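Mandelate racemase/muconate lactonizing protein (Thermobispora bispora, PDB 3VC5) probably catalyses the magnesium-dependent dehydration of D-glucarate to 5-dehydro-4-deoxy-D-glucarate, as a glucarate dehydratase of the enolase superfamily. Local coordinates at residues 46-51 with 424-429; 284-289 with 306-311; 332-337 with 360-365. One frame throughout, in Å; residues are numbered along the deposited sequence.

From the N terminus, residues 46-51 come first, in the N-terminal capping domain, where strand 50-60 begins. Interaction 1 joins them to helix 423-430 near the C terminus and so closes a loop of more than 370 residues. Both other contacts fall within that span. Interaction 2 closes a short beta-alpha-beta loop between strands 284-286 and 307-310. Interaction 3 follows in series and ties strand 334-337 to the loop segment 360-365. Interactions 2 and 3 touch, because strands 307-310 and 334-337 are neighbours in the barrel sheet. Interaction 1 stands apart, its nearest atoms about 11 Å from either of the others.

Interaction 1: residues 46-51 with 424-429; sequences VHQPWA and EGYMRS. With PO4 (phosphate ion), chain B.
Tyr426 points its side chain from helix 424-429 into the bend formed by residues 46-49, and these four residues all meet its ring. Pro49 comes from the opposite direction and lies over one face. Pro49 CD stands 4.2 Å from the centroid of the Tyr426 ring, 27° off the ring normal, which makes a CH-pi contact. The backbone of His47 meets the ring at its edge, with His47 O 3.3 Å from Tyr426 CE2. Gln48 slides past the tyrosine in the opposite direction, with Gln48 CG 3.6 Å from Tyr426 CB. Its OE1 accepts from Asp422 N.

Val46 approaches the ring obliquely. Val46 CG1 sits between the backbone N and the carbonyl carbon (chi1 57°), and this turns the methyl to within 3.5 Å of Tyr426 CD2. The bent side chain of Met427 covers the same valine, with Met427 CE 3.9 Å from Val46 CB. Beyond the contact, Tyr426 OH is hydrogen-bonded to His175 ND1.

His47 turns its side chain away from the helix, toward a phosphate ion that probably came from the crystallisation liquor. His47 NE2 donates to phosphate O1 at 2.9 Å, with a nearly straight angle of 174°. The oxygen lies at the ring edge, in the ring plane. ND1 is bonded to Asp37, so both ring nitrogens are held and the ring is fixed in rotation. Lys211, the predicted proton acceptor, is hydrogen-bonded to the same phosphate, as are Asn42, Arg421 and His367.

The chemistry is therefore divided between two sides. Apolar and CH-pi packing joins the C-terminal helix to residues 46-49, while the buried His47 O finds no hydrogen-bonding partner. The polar end of His47 serves the anion site instead.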
loop_
_atom_site.group_PDB
_atom_site.type_symbol
_atom_site.label_atom_id
_atom_site.label_comp_id
_atom_site.label_asym_id
_atom_site.label_seq_id
_atom_site.Cartn_x
_atom_site.Cartn_y
_atom_site.Cartn_z
ATOM N N VAL A 46 5.669 35.839 0.265
ATOM C CA VAL A 46 6.946 35.653 0.971
ATOM C C VAL A 46 6.664 35.013 2.316
ATOM O O VAL A 46 5.643 35.327 2.941
ATOM C CB VAL A 46 7.697 37.003 1.097
ATOM C CG1 VAL A 46 6.835 38.034 1.820
ATOM C CG2 VAL A 46 9.081 36.844 1.795
ATOM N N HIS A 47 7.544 34.112 2.771
ATOM C CA HIS A 47 7.367 33.503 4.091
ATOM C C HIS A 47 7.408 34.560 5.194
ATOM O O HIS A 47 8.196 35.507 5.123
ATOM C CB HIS A 47 8.511 32.524 4.372
ATOM C CG HIS A 47 8.406 31.224 3.637
ATOM N ND1 HIS A 47 8.912 30.048 4.145
ATOM C CD2 HIS A 47 7.870 30.917 2.426
ATOM C CE1 HIS A 47 8.684 29.064 3.285
ATOM N NE2 HIS A 47 8.039 29.564 2.240
ATOM N N GLN A 48 6.564 34.375 6.216
ATOM C CA GLN A 48 6.519 35.275 7.356
ATOM C C GLN A 48 7.708 35.022 8.291
ATOM O O GLN A 48 8.376 33.999 8.192
ATOM C CB GLN A 48 5.198 35.131 8.104
ATOM C CG GLN A 48 4.006 35.720 7.340
ATOM C CD GLN A 48 2.696 35.129 7.793
ATOM O OE1 GLN A 48 2.447 33.929 7.609
ATOM N NE2 GLN A 48 1.847 35.959 8.391
ATOM N N PRO A 49 7.953 35.947 9.224
ATOM C CA PRO A 49 9.150 35.786 10.064
ATOM C C PRO A 49 9.087 34.606 11.053
ATOM O O PRO A 49 10.131 34.173 11.587
ATOM C CB PRO A 49 9.231 37.115 10.852
ATOM C CG PRO A 49 8.272 38.036 10.226
ATOM C CD PRO A 49 7.279 37.246 9.405
ATOM N N TRP A 50 7.879 34.133 11.320
ATOM C CA TRP A 50 7.663 32.936 12.147
ATOM C C TRP A 50 6.930 31.889 11.330
ATOM O O TRP A 50 5.925 32.214 10.669
ATOM C CB TRP A 50 6.817 33.256 13.377
ATOM C CG TRP A 50 7.434 34.265 14.290
ATOM C CD1 TRP A 50 7.134 35.613 14.365
ATOM C CD2 TRP A 50 8.477 34.033 15.256
ATOM N NE1 TRP A 50 7.915 36.214 15.337
ATOM C CE2 TRP A 50 8.745 35.270 15.888
ATOM C CE3 TRP A 50 9.200 32.899 15.652
ATOM C CZ2 TRP A 50 9.716 35.403 16.885
ATOM C CZ3 TRP A 50 10.157 33.028 16.638
ATOM C CH2 TRP A 50 10.403 34.279 17.255
ATOM N N ALA A 51 7.412 30.645 11.390
ATOM C CA ALA A 51 6.699 29.493 10.854
ATOM C C ALA A 51 6.089 28.755 12.057
ATOM O O ALA A 51 6.676 28.732 13.141
ATOM C CB ALA A 51 7.643 28.576 10.077
ATOM N N GLU A 424 0.603 35.554 1.291
ATOM C CA GLU A 424 0.072 36.601 0.421
ATOM C C GLU A 424 -0.244 37.894 1.178
ATOM O O GLU A 424 0.079 39.000 0.709
ATOM C CB GLU A 424 -1.165 36.091 -0.330
ATOM C CG GLU A 424 -1.717 37.047 -1.369
ATOM C CD GLU A 424 -2.983 36.499 -1.992
ATOM O OE1 GLU A 424 -3.886 36.064 -1.245
ATOM O OE2 GLU A 424 -3.068 36.459 -3.226
ATOM N N GLY A 425 -0.892 37.762 2.332
ATOM C CA GLY A 425 -1.202 38.919 3.171
ATOM C C GLY A 425 0.065 39.616 3.621
ATOM O O GLY A 425 0.130 40.860 3.658
ATOM N N TYR A 426 1.076 38.822 3.963
ATOM C CA TYR A 426 2.360 39.393 4.378
ATOM C C TYR A 426 2.983 40.153 3.189
ATOM O O TYR A 426 3.437 41.310 3.334
ATOM C CB TYR A 426 3.288 38.301 4.921
ATOM C CG TYR A 426 4.622 38.803 5.461
ATOM C CD1 TYR A 426 4.694 39.912 6.303
ATOM C CD2 TYR A 426 5.802 38.146 5.132
ATOM C CE1 TYR A 426 5.916 40.351 6.801
ATOM C CE2 TYR A 426 7.021 38.567 5.622
ATOM C CZ TYR A 426 7.076 39.689 6.437
ATOM O OH TYR A 426 8.302 40.094 6.937
ATOM N N MET A 427 2.979 39.550 2.000
ATOM C CA MET A 427 3.522 40.266 0.842
ATOM C C MET A 427 2.721 41.545 0.557
ATOM O O MET A 427 3.291 42.579 0.228
ATOM C CB MET A 427 3.566 39.414 -0.436
ATOM C CG MET A 427 4.044 40.229 -1.656
ATOM S SD MET A 427 5.764 40.772 -1.463
ATOM C CE MET A 427 6.567 39.220 -1.852
ATOM N N ARG A 428 1.395 41.459 0.646
ATOM C CA ARG A 428 0.532 42.616 0.416
ATOM C C ARG A 428 0.813 43.779 1.371
ATOM O O ARG A 428 0.524 44.941 1.051
ATOM C CB ARG A 428 -0.942 42.208 0.495
ATOM C CG ARG A 428 -1.438 41.499 -0.755
ATOM C CD ARG A 428 -2.853 40.956 -0.564
ATOM N NE ARG A 428 -3.453 40.538 -1.830
ATOM C CZ ARG A 428 -4.607 39.880 -1.930
ATOM N NH1 ARG A 428 -5.286 39.546 -0.833
ATOM N NH2 ARG A 428 -5.083 39.546 -3.124
ATOM N N SER A 429 1.378 43.492 2.540
ATOM C CA SER A 429 1.683 44.574 3.471
ATOM C C SER A 429 2.795 45.488 2.917
ATOM O O SER A 429 2.921 46.656 3.325
ATOM C CB SER A 429 2.024 44.029 4.864
ATOM O OG SER A 429 3.363 43.546 4.924
HETATM P P PO4 B . 6.877 26.717 0.510
HETATM O O1 PO4 B . 6.980 28.111 0.023
HETATM O O2 PO4 B . 7.882 26.615 1.637
HETATM O O3 PO4 B . 5.532 26.425 1.029
HETATM O O4 PO4 B . 7.195 25.833 -0.585
#

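Interaction 2: residues 284-289 with 306-311; sequences LATNMC and GVLLID
Leu284 O receives two backbone N-H groups from the neighbouring strand, and the parallel pairing of 284-286 with 307-310 starts there. Gly306 N donates to Leu284 O at 2.9 Å, and Val307 N reaches the same oxygen in the carbonyl plane. Thr286 N then bonds to Val307 O. Leu309 N closes the ladder on Thr286 O at 3.1 Å, the straightest of the four bonds at 166°. A CA-H...O contact adds to it, with Ala285 CA 3.0 Å from Val307 O. The two short strand axes are 23° from parallel.

Apolar contacts lie on both faces of the sheet. Ala285 and Val307 share one face, their CB atoms 3.8 Å apart. Leu309 CD1 also reaches Ala285 CB, at 3.6 Å. Thr286 and Leu308 share the other face, where Leu308 CD1 rests near Thr286 CG2. A polar-apolar contact follows at the strand end: Asn287 crosses Leu309 at a slant, with Asn287 OD1 3.5 Å from Leu309 CD2.

Polar side-chain bonds shape the turn after the first strand. Thr286 OG1 stands anti to the backbone N (chi1 -165°). In this position Thr286 OG1 accepts from the backbone N of Met288 at 2.9 Å. It also accepts from Cys289 N, making an ST turn within an ST motif. The same hydroxyl is bonded to Asp265, whose other carboxylate oxygen takes Asn287 N. Asp311 acts as the N-cap of the next helix through OD1, while its OD2 is bonded to ND1 of His338, a predicted proton acceptor.

Strand 284-286, helix 296-302 and strand 307-310 form a beta-alpha-beta unit of the enolase-superfamily barrel. Asn287 and nearby Glu264 bind magnesium in this protein, although none is bound to this chain here. Asn287 directly follows its strand, as befits a metal site at the C-terminal ends of barrel strands.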
loop_
_atom_site.group_PDB
_atom_site.type_symbol
_atom_site.label_atom_id
_atom_site.label_comp_id
_atom_site.label_asym_id
_atom_site.label_seq_id
_atom_site.Cartn_x
_atom_site.Cartn_y
_atom_site.Cartn_z
ATOM N N LEU A 284 7.058 16.197 -15.707
ATOM C CA LEU A 284 6.505 17.164 -14.757
ATOM C C LEU A 284 6.320 16.460 -13.412
ATOM O O LEU A 284 6.130 15.229 -13.358
ATOM C CB LEU A 284 5.141 17.671 -15.216
ATOM C CG LEU A 284 5.125 18.398 -16.565
ATOM C CD1 LEU A 284 3.781 19.128 -16.753
ATOM C CD2 LEU A 284 6.302 19.364 -16.703
ATOM N N ALA A 285 6.383 17.249 -12.332
ATOM C CA ALA A 285 6.118 16.757 -10.993
ATOM C C ALA A 285 5.039 17.621 -10.373
ATOM O O ALA A 285 4.794 18.742 -10.826
ATOM C CB ALA A 285 7.398 16.865 -10.140
ATOM N N THR A 286 4.428 17.146 -9.284
ATOM C CA THR A 286 3.466 18.003 -8.598
ATOM C C THR A 286 3.429 17.745 -7.094
ATOM O O THR A 286 3.655 16.591 -6.633
ATOM C CB THR A 286 2.016 17.815 -9.165
ATOM O OG1 THR A 286 1.200 18.905 -8.728
ATOM C CG2 THR A 286 1.411 16.511 -8.693
ATOM N N ASN A 287 3.103 18.804 -6.348
ATOM C CA ASN A 287 2.477 18.652 -5.025
ATOM C C ASN A 287 1.280 19.595 -4.918
ATOM O O ASN A 287 0.968 20.097 -3.828
ATOM C CB ASN A 287 3.466 18.922 -3.881
ATOM C CG ASN A 287 4.217 20.254 -4.029
ATOM O OD1 ASN A 287 5.395 20.252 -4.375
ATOM N ND2 ASN A 287 3.560 21.383 -3.728
ATOM N N MET A 288 0.592 19.810 -6.056
ATOM C CA MET A 288 -0.552 20.740 -6.114
ATOM C C MET A 288 -1.764 20.158 -6.771
ATOM O O MET A 288 -2.849 20.370 -6.253
ATOM C CB MET A 288 -0.209 22.081 -6.806
ATOM C CG MET A 288 0.878 22.859 -6.044
ATOM S SD MET A 288 1.359 24.395 -6.891
ATOM C CE MET A 288 -0.099 25.423 -6.682
ATOM N N CYS A 289 -1.609 19.443 -7.888
ATOM C CA CYS A 289 -2.802 18.939 -8.589
ATOM C C CYS A 289 -3.096 17.478 -8.232
ATOM O O CYS A 289 -4.121 16.944 -8.616
ATOM C CB CYS A 289 -2.669 19.147 -10.122
ATOM S SG CYS A 289 -1.467 18.092 -10.998
ATOM N N GLY A 306 4.841 12.879 -14.331
ATOM C CA GLY A 306 5.654 11.703 -14.318
ATOM C C GLY A 306 6.205 11.458 -12.919
ATOM O O GLY A 306 6.707 10.358 -12.649
ATOM N N VAL A 307 6.139 12.472 -12.040
ATOM C CA VAL A 307 6.705 12.394 -10.685
ATOM C C VAL A 307 5.712 12.981 -9.673
ATOM O O VAL A 307 5.259 14.122 -9.838
ATOM C CB VAL A 307 8.031 13.176 -10.576
ATOM C CG1 VAL A 307 8.607 13.045 -9.169
ATOM C CG2 VAL A 307 9.042 12.685 -11.621
ATOM N N LEU A 308 5.370 12.208 -8.642
ATOM C CA LEU A 308 4.547 12.705 -7.531
ATOM C C LEU A 308 5.485 13.024 -6.351
ATOM O O LEU A 308 6.297 12.169 -5.975
ATOM C CB LEU A 308 3.541 11.643 -7.058
ATOM C CG LEU A 308 2.679 12.069 -5.870
ATOM C CD1 LEU A 308 1.828 13.303 -6.252
ATOM C CD2 LEU A 308 1.795 10.894 -5.424
ATOM N N LEU A 309 5.365 14.215 -5.764
ATOM C CA LEU A 309 6.050 14.496 -4.489
ATOM C C LEU A 309 5.068 14.040 -3.417
ATOM O O LEU A 309 4.022 14.658 -3.217
ATOM C CB LEU A 309 6.351 15.993 -4.324
ATOM C CG LEU A 309 7.641 16.495 -4.999
ATOM C CD1 LEU A 309 7.547 16.479 -6.540
ATOM C CD2 LEU A 309 7.990 17.889 -4.507
ATOM N N ILE A 310 5.377 12.929 -2.772
ATOM C CA ILE A 310 4.571 12.442 -1.657
ATOM C C ILE A 310 4.884 13.331 -0.432
ATOM O O ILE A 310 5.915 14.033 -0.380
ATOM C CB ILE A 310 4.936 10.967 -1.375
ATOM C CG1 ILE A 310 3.856 10.254 -0.565
ATOM C CG2 ILE A 310 6.265 10.855 -0.624
ATOM C CD1 ILE A 310 2.545 10.117 -1.349
ATOM N N ASP A 311 4.005 13.299 0.560
ATOM C CA ASP A 311 4.216 14.096 1.767
ATOM C C ASP A 311 3.329 13.506 2.841
ATOM O O ASP A 311 2.091 13.600 2.738
ATOM C CB ASP A 311 3.916 15.589 1.525
ATOM C CG ASP A 311 4.172 16.443 2.756
ATOM O OD1 ASP A 311 4.059 15.894 3.898
ATOM O OD2 ASP A 311 4.387 17.674 2.607
#

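Interaction 3: residues 332-337 with 360-365; sequences GIELSM and ITHACD
Met337, Leu335 and Ile360 bury the most surface where the seventh strand of the barrel, 334-337, meets segment 360-365. This segment has no regular strand geometry but sits where the eighth strand of the family's modified (beta/alpha)7beta barrel would close the ring, Cys364 bonding on to Pro163 of strand 161-169. Met337 packs on Cys364, with Met337 CB 3.6 Å from Cys364 SG. Its CG is anti to the backbone N (chi1 -171°) and the chain bends only at chi3. This carries Met337 CE back past the same sulfur and to within 4.0 Å of Ile360 CD1.

Leu335 crosses Ile360 at a slant. Leu335 CD2 reaches Ile360 CG1 at 3.6 Å, so Ile360 is packed between the leucine and the methyl end of Met337. A water accepts from Leu335 N and is also hydrogen-bonded to Thr361 OG1. Met337 N is buried here without a polar partner.

Beside this apolar group His362 meets Glu334. His362 NE2 donates to Glu334 OE1 at 2.7 Å (156° at the hydrogen). The oxygen is met on its anti side and lies close to the ring plane. Leu335 O lies at another point of the ring edge, 3.3 Å from His362 CD2. ND1 is bonded to Glu261, so the ring links two carboxylates, which would tend to favour its protonated form. A leucine here would probably leave Glu334 and Glu261 without their shared partner and free the Glu334 carboxylate to turn.

Asp365 makes salt bridges with Lys209 and Arg237, which tie the segment across the barrel to strands 208-211 and 236-239; its OD1 is also hydrogen-bonded to Ser165 OG. At this end the backbones join directly: Asp365 N donates to Met337 O at 3.0 Å, tilted 21° from the carbonyl plane.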
loop_
_atom_site.group_PDB
_atom_site.type_symbol
_atom_site.label_atom_id
_atom_site.label_comp_id
_atom_site.label_asym_id
_atom_site.label_seq_id
_atom_site.Cartn_x
_atom_site.Cartn_y
_atom_site.Cartn_z
ATOM N N GLY A 332 3.786 3.663 -13.104
ATOM C CA GLY A 332 4.947 4.306 -13.737
ATOM C C GLY A 332 5.186 5.745 -13.294
ATOM O O GLY A 332 5.940 6.484 -13.941
ATOM N N ILE A 333 4.546 6.160 -12.206
ATOM C CA ILE A 333 4.754 7.503 -11.675
ATOM C C ILE A 333 5.837 7.378 -10.618
ATOM O O ILE A 333 5.706 6.595 -9.681
ATOM C CB ILE A 333 3.461 8.061 -11.035
ATOM C CG1 ILE A 333 2.392 8.245 -12.129
ATOM C CG2 ILE A 333 3.721 9.387 -10.291
ATOM C CD1 ILE A 333 1.004 8.478 -11.618
ATOM N N GLU A 334 6.918 8.104 -10.794
ATOM C CA GLU A 334 8.023 8.034 -9.813
ATOM C C GLU A 334 7.751 8.919 -8.604
ATOM O O GLU A 334 6.865 9.757 -8.654
ATOM C CB GLU A 334 9.343 8.369 -10.482
ATOM C CG GLU A 334 9.699 7.324 -11.489
ATOM C CD GLU A 334 10.831 7.726 -12.364
ATOM O OE1 GLU A 334 11.478 8.768 -12.089
ATOM O OE2 GLU A 334 11.073 6.982 -13.334
ATOM N N LEU A 335 8.507 8.718 -7.521
ATOM C CA LEU A 335 8.267 9.466 -6.293
ATOM C C LEU A 335 9.410 10.323 -5.864
ATOM O O LEU A 335 10.584 9.888 -5.885
ATOM C CB LEU A 335 7.918 8.537 -5.132
ATOM C CG LEU A 335 6.481 8.667 -4.578
ATOM C CD1 LEU A 335 5.448 8.269 -5.569
ATOM C CD2 LEU A 335 6.304 7.846 -3.300
ATOM N N SER A 336 9.055 11.540 -5.465
ATOM C CA SER A 336 9.957 12.396 -4.724
ATOM C C SER A 336 9.224 12.750 -3.421
ATOM O O SER A 336 8.258 12.065 -3.051
ATOM C CB SER A 336 10.277 13.648 -5.550
ATOM O OG SER A 336 11.218 14.476 -4.895
ATOM N N MET A 337 9.655 13.802 -2.724
ATOM C CA MET A 337 8.986 14.143 -1.468
ATOM C C MET A 337 8.967 15.647 -1.302
ATOM O O MET A 337 10.001 16.292 -1.405
ATOM C CB MET A 337 9.735 13.523 -0.273
ATOM C CG MET A 337 8.979 13.647 1.063
ATOM S SD MET A 337 9.780 12.832 2.469
ATOM C CE MET A 337 9.651 11.102 1.980
ATOM N N ILE A 360 10.758 5.488 -3.488
ATOM C CA ILE A 360 11.156 6.873 -3.282
ATOM C C ILE A 360 12.626 6.916 -3.662
ATOM O O ILE A 360 13.509 6.637 -2.842
ATOM C CB ILE A 360 10.889 7.399 -1.853
ATOM C CG1 ILE A 360 9.373 7.342 -1.549
ATOM C CG2 ILE A 360 11.461 8.837 -1.735
ATOM C CD1 ILE A 360 8.988 7.718 -0.113
ATOM N N THR A 361 12.867 7.254 -4.925
ATOM C CA THR A 361 14.192 7.120 -5.544
ATOM C C THR A 361 14.812 8.459 -5.949
ATOM O O THR A 361 15.982 8.524 -6.308
ATOM C CB THR A 361 14.116 6.186 -6.788
ATOM O OG1 THR A 361 12.993 6.564 -7.599
ATOM C CG2 THR A 361 13.961 4.738 -6.349
ATOM N N HIS A 362 14.025 9.531 -5.890
ATOM C CA HIS A 362 14.534 10.870 -6.153
ATOM C C HIS A 362 14.926 11.501 -4.821
ATOM O O HIS A 362 14.385 11.117 -3.774
ATOM C CB HIS A 362 13.458 11.714 -6.853
ATOM C CG HIS A 362 13.134 11.241 -8.234
ATOM N ND1 HIS A 362 13.787 11.704 -9.360
ATOM C CD2 HIS A 362 12.239 10.325 -8.673
ATOM C CE1 HIS A 362 13.283 11.116 -10.434
ATOM N NE2 HIS A 362 12.349 10.266 -10.043
ATOM N N ALA A 363 15.844 12.464 -4.842
ATOM C CA ALA A 363 16.232 13.178 -3.603
ATOM C C ALA A 363 14.986 13.814 -3.002
ATOM O O ALA A 363 14.152 14.359 -3.734
ATOM C CB ALA A 363 17.278 14.259 -3.889
ATOM N N CYS A 364 14.822 13.718 -1.681
ATOM C CA CYS A 364 13.687 14.368 -1.035
ATOM C C CYS A 364 13.957 15.839 -0.798
ATOM O O CYS A 364 15.108 16.256 -0.582
ATOM C CB CYS A 364 13.376 13.723 0.331
ATOM S SG CYS A 364 12.933 11.974 0.292
ATOM N N ASP A 365 12.886 16.636 -0.755
ATOM C CA ASP A 365 13.031 18.053 -0.397
ATOM C C ASP A 365 13.081 18.211 1.112
ATOM O O ASP A 365 12.477 17.429 1.835
ATOM C CB ASP A 365 11.873 18.872 -0.955
ATOM C CG ASP A 365 11.935 19.009 -2.466
ATOM O OD1 ASP A 365 12.994 18.733 -3.067
ATOM O OD2 ASP A 365 10.877 19.325 -3.052
HETATM O O HOH W 1 10.141 5.997 -8.153
#